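Mll8374 protein (Mesorhizobium loti, PDB 3B5E) probably acts as a carboxylesterase, hydrolysing carboxylic ester bonds as an alpha/beta hydrolase, though its natural substrate is not established. Local coordinates at residues 138-142 and 209-213. Numbering follows the deposited sequence. Where two conformers were deposited one is given.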
# COMPACT_ATOMS: atom_id res chain seq x y z
N LEU A 138 0.95 2.73 -9.82
CA LEU A 138 -0.18 1.83 -9.62
C LEU A 138 -0.31 1.56 -8.14
O LEU A 138 0.67 1.18 -7.50
CB LEU A 138 0.04 0.50 -10.35
CG LEU A 138 0.08 0.40 -11.89
CD1 LEU A 138 0.29 -1.05 -12.32
CD2 LEU A 138 -1.19 0.97 -12.51
N ALA A 139 -1.50 1.80 -7.58
CA ALA A 139 -1.73 1.60 -6.15
C ALA A 139 -3.04 0.84 -5.95
O ALA A 139 -4.04 1.16 -6.60
CB ALA A 139 -1.81 2.91 -5.41
N ALA A 140 -3.03 -0.13 -5.06
CA ALA A 140 -4.22 -0.89 -4.66
C ALA A 140 -4.37 -0.67 -3.16
O ALA A 140 -3.50 -1.08 -2.36
CB ALA A 140 -4.09 -2.35 -4.97
N LEU A 141 -5.46 0.02 -2.79
CA LEU A 141 -5.67 0.50 -1.45
C LEU A 141 -6.86 -0.24 -0.84
O LEU A 141 -8.01 -0.01 -1.22
CB LEU A 141 -5.96 2.02 -1.44
CG LEU A 141 -4.96 2.95 -2.16
CD1 LEU A 141 -5.40 4.39 -2.05
CD2 LEU A 141 -3.53 2.81 -1.64
N LEU A 142 -6.58 -1.13 0.11
CA LEU A 142 -7.62 -1.98 0.70
C LEU A 142 -8.03 -1.37 2.04
O LEU A 142 -7.18 -1.20 2.93
CB LEU A 142 -7.11 -3.39 0.88
CG LEU A 142 -6.58 -4.09 -0.37
CD1 LEU A 142 -6.21 -5.55 -0.05
CD2 LEU A 142 -7.57 -3.99 -1.53
N VAL A 209 -8.38 -7.12 -7.34
CA VAL A 209 -7.04 -6.59 -7.69
C VAL A 209 -6.53 -7.25 -9.02
O VAL A 209 -6.01 -6.58 -9.92
CB VAL A 209 -6.00 -6.77 -6.55
CG1 VAL A 209 -4.61 -6.23 -7.01
CG2 VAL A 209 -6.45 -6.12 -5.23
N ARG A 210 -6.69 -8.55 -9.13
CA ARG A 210 -6.35 -9.28 -10.34
C ARG A 210 -7.04 -8.76 -11.57
O ARG A 210 -6.39 -8.53 -12.59
CB ARG A 210 -6.73 -10.73 -10.21
CG ARG A 210 -5.59 -11.58 -9.97
CD ARG A 210 -6.05 -12.94 -9.54
NE ARG A 210 -6.27 -13.78 -10.69
CZ ARG A 210 -5.30 -14.35 -11.40
NH1 ARG A 210 -4.02 -14.15 -11.10
NH2 ARG A 210 -5.64 -15.11 -12.44
N GLN A 211 -8.36 -8.60 -11.45
CA GLN A 211 -9.24 -8.05 -12.51
C GLN A 211 -8.83 -6.63 -12.93
O GLN A 211 -8.87 -6.26 -14.10
CB GLN A 211 -10.71 -8.09 -12.02
CG GLN A 211 -11.35 -9.51 -12.05
CD GLN A 211 -12.50 -9.79 -11.03
OE1 GLN A 211 -12.92 -8.92 -10.22
NE2 GLN A 211 -13.01 -11.02 -11.06
N TRP A 212 -8.46 -5.82 -11.94
CA TRP A 212 -8.00 -4.45 -12.16
C TRP A 212 -6.64 -4.42 -12.84
O TRP A 212 -6.43 -3.64 -13.77
CB TRP A 212 -7.94 -3.75 -10.83
CG TRP A 212 -7.36 -2.40 -10.81
CD1 TRP A 212 -7.95 -1.25 -11.19
CD2 TRP A 212 -6.08 -2.05 -10.29
NE1 TRP A 212 -7.09 -0.18 -10.97
CE2 TRP A 212 -5.94 -0.66 -10.42
CE3 TRP A 212 -5.03 -2.78 -9.73
CZ2 TRP A 212 -4.79 0.02 -10.00
CZ3 TRP A 212 -3.89 -2.12 -9.32
CH2 TRP A 212 -3.78 -0.73 -9.46
N LEU A 213 -5.74 -5.30 -12.41
CA LEU A 213 -4.41 -5.41 -13.02
C LEU A 213 -4.51 -5.87 -14.48
O LEU A 213 -3.75 -5.38 -15.34
CB LEU A 213 -3.50 -6.35 -12.23
CG LEU A 213 -2.95 -5.84 -10.90
CD1 LEU A 213 -2.15 -6.92 -10.22
CD2 LEU A 213 -2.12 -4.57 -11.10
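A chi1 of 174° swings the Trp212 indole away from the backbone N, and the ring leaves helix 209-213 and reaches strand 138-142; Leu138 has CG anti to its carbonyl carbon (chi1 -67°), and its CB, on the helix side of the strand, meets that ring. The six-membered part of the indole makes the contact: Trp212 CH2 stands 4.1 Å from Leu138 CB, and Trp212 CZ3 lies 4.4 Å from Ala140 CB. The closest approach is polar on one side, Ala139 O to Trp212 CH2 at 3.4 Å. All of this is van der Waals packing. Because Leu138 and Ala140 both direct CB at the helix while Ala139 turns its methyl to the opposite face, against Val125 and Met129 of helix 120-131, the indole bridges two successive inward-facing positions of the strand.

Smaller branches extend the interface both ways. At one end Leu138 CD1 meets Leu213 CD2 at 4.4 Å; toward the other, Val209 divides its methyls, CG1 facing Ala140 CB and CG2 reaching Leu142 CD2 at 4.4 Å. The small methyl of Ala140 is consistent with the close backbone approach here, 7.0 Å from Ala140 CA to Val209 CA, against 9.0 Å from Leu138 CA to Leu213 CA. Arg160, on the neighbouring strand, forms a cation-pi contact with the indole and a hydrogen bond to Trp212 O, tying the tryptophan to a second strand.

The segment axes run nearly antiparallel, at 159°. A C-terminal helix, 203-214, laid against an inner strand of a mostly parallel sheet that carries helix 120-131 on its other face is the layered packing of the alpha/beta hydrolase fold.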